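Local coordinates for protein XRE family transcriptional regulator (Pseudomonas putida, PDB 6F8H) that is the antitoxin GraA, a HigA-type helix-turn-helix protein that probably binds DNA, counteracts the toxin GraT and regulates transcription, at residues A34-A39 / S66-T71. Residues are numbered along the deposited sequence; the frame is centred on the assembly and turned at random.
Sequences AALARA and SICLDT
The thiol SG of Cys68 sits against two apolar groups of helix 33-40: the CB of Ala39 at 3.7 Å and the CD1 methyl of Leu36 at 4.0 Å from that sulfur. Ala39 and Cys68 direct their CB atoms across the interface. In Cys68 the sulfur lies opposite the backbone N about the CA–CB bond (chi1 -180°), which carries it across to the neighbouring helix. With its CG likewise trans to the main-chain N (chi1 -179°), Leu36 sets CD1 against both the sulfur and the CD2 methyl of Leu69, 4.1 Å from CD1. The two leucine side chains meet nearly at right angles, methyl against methyl. Both also rest on Leu21 of helix 17-29, while Leu36 touches Val47 of helix 44-51, so the contact fastens helix 59-69 to helix 33-40 within the core of the helix-turn-helix domain. Just beyond, Asp70 adopts positive phi and Thr71 N bonds back to Ser66 O at 3.1 Å, a 6→1 bond that, with this positive phi, resembles a Schellman turn. Leu103 of the second subunit packs on Leu36 and Ala39, and the backbones of Ala39 and Cys68 hydrogen-bond to that subunit. No hydrogen bond links the two segments themselves; their 138 Å² of shared buried surface implies cohesion by dispersion and the hydrophobic effect, and toward helix 33-40 the thiol behaves largely as an apolar group.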
loop_
_atom_site.group_PDB
_atom_site.type_symbol
_atom_site.label_atom_id
_atom_site.label_comp_id
_atom_site.label_asym_id
_atom_site.label_seq_id
_atom_site.Cartn_x
_atom_site.Cartn_y
_atom_site.Cartn_z
ATOM N N ALA A 34 11.249 -3.848 -21.901
ATOM C CA ALA A 34 11.923 -5.141 -21.838
ATOM C C ALA A 34 13.266 -5.028 -21.134
ATOM O O ALA A 34 13.634 -5.900 -20.330
ATOM C CB ALA A 34 12.106 -5.723 -23.242
ATOM N N ALA A 35 14.010 -3.966 -21.429
ATOM C CA ALA A 35 15.276 -3.754 -20.730
ATOM C C ALA A 35 15.049 -3.637 -19.217
ATOM O O ALA A 35 15.756 -4.270 -18.413
ATOM C CB ALA A 35 15.986 -2.529 -21.268
ATOM N N LEU A 36 14.036 -2.875 -18.816
ATOM C CA LEU A 36 13.770 -2.710 -17.382
ATOM C C LEU A 36 13.392 -4.044 -16.752
ATOM O O LEU A 36 13.899 -4.410 -15.679
ATOM C CB LEU A 36 12.666 -1.673 -17.147
ATOM C CG LEU A 36 12.334 -1.422 -15.688
ATOM C CD1 LEU A 36 13.575 -0.963 -14.877
ATOM C CD2 LEU A 36 11.194 -0.430 -15.572
ATOM N N ALA A 37 12.515 -4.780 -17.441
ATOM C CA ALA A 37 12.049 -6.097 -16.975
ATOM C C ALA A 37 13.190 -7.076 -16.740
ATOM O O ALA A 37 13.220 -7.763 -15.717
ATOM C CB ALA A 37 11.048 -6.703 -17.977
ATOM N N ARG A 38 14.098 -7.171 -17.707
ATOM C CA ARG A 38 15.247 -8.056 -17.559
ATOM C C ARG A 38 16.063 -7.710 -16.302
ATOM O O ARG A 38 16.458 -8.606 -15.545
ATOM C CB ARG A 38 16.155 -8.003 -18.785
ATOM C CG ARG A 38 17.326 -9.001 -18.686
ATOM C CD ARG A 38 18.382 -8.829 -19.777
ATOM N NE ARG A 38 17.777 -8.667 -21.102
ATOM C CZ ARG A 38 18.441 -8.764 -22.253
ATOM N NH1 ARG A 38 19.743 -9.051 -22.246
ATOM N NH2 ARG A 38 17.803 -8.585 -23.405
ATOM N N ALA A 39 16.303 -6.416 -16.070
ATOM C CA ALA A 39 17.098 -6.011 -14.917
ATOM C C ALA A 39 16.335 -6.250 -13.610
ATOM O O ALA A 39 16.928 -6.623 -12.592
ATOM C CB ALA A 39 17.526 -4.541 -15.045
ATOM N N SER A 66 13.866 -0.748 -6.178
ATOM C CA SER A 66 14.824 -0.044 -5.335
ATOM C C SER A 66 16.259 -0.503 -5.620
ATOM O O SER A 66 17.179 0.309 -5.687
ATOM C CB SER A 66 14.491 -0.259 -3.864
ATOM O OG SER A 66 14.760 -1.582 -3.469
ATOM N N ILE A 67 16.452 -1.811 -5.779
ATOM C CA ILE A 67 17.769 -2.311 -6.142
ATOM C C ILE A 67 18.132 -1.869 -7.545
ATOM O O ILE A 67 19.211 -1.337 -7.782
ATOM C CB ILE A 67 17.850 -3.853 -6.054
ATOM C CG1 ILE A 67 17.678 -4.287 -4.606
ATOM C CG2 ILE A 67 19.201 -4.336 -6.548
ATOM C CD1 ILE A 67 17.757 -5.768 -4.424
ATOM N N CYS A 68 17.200 -2.066 -8.466
ATOM C CA CYS A 68 17.461 -1.843 -9.878
ATOM C C CYS A 68 17.718 -0.374 -10.206
ATOM O O CYS A 68 18.583 -0.064 -11.028
ATOM C CB CYS A 68 16.285 -2.375 -10.712
ATOM S SG CYS A 68 16.489 -2.161 -12.474
ATOM N N LEU A 69 16.985 0.530 -9.559
ATOM C CA LEU A 69 17.057 1.945 -9.932
ATOM C C LEU A 69 17.661 2.838 -8.851
ATOM O O LEU A 69 17.651 4.062 -8.998
ATOM C CB LEU A 69 15.660 2.479 -10.295
ATOM C CG LEU A 69 14.860 1.785 -11.394
ATOM C CD1 LEU A 69 13.425 2.290 -11.413
ATOM C CD2 LEU A 69 15.520 1.997 -12.753
ATOM N N ASP A 70 18.166 2.231 -7.776
ATOM C CA ASP A 70 18.821 2.965 -6.680
ATOM C C ASP A 70 17.884 3.882 -5.881
ATOM O O ASP A 70 18.165 5.070 -5.697
ATOM C CB ASP A 70 19.995 3.797 -7.210
ATOM C CG ASP A 70 21.167 2.943 -7.647
ATOM O OD1 ASP A 70 21.471 1.962 -6.933
ATOM O OD2 ASP A 70 21.779 3.252 -8.696
ATOM N N THR A 71 16.787 3.323 -5.388
ATOM C CA THR A 71 15.876 4.080 -4.532
ATOM C C THR A 71 15.636 3.281 -3.275
ATOM O O THR A 71 16.131 2.167 -3.150
ATOM C CB THR A 71 14.519 4.343 -5.206
ATOM O OG1 THR A 71 13.787 3.115 -5.251
ATOM C CG2 THR A 71 14.706 4.877 -6.612
#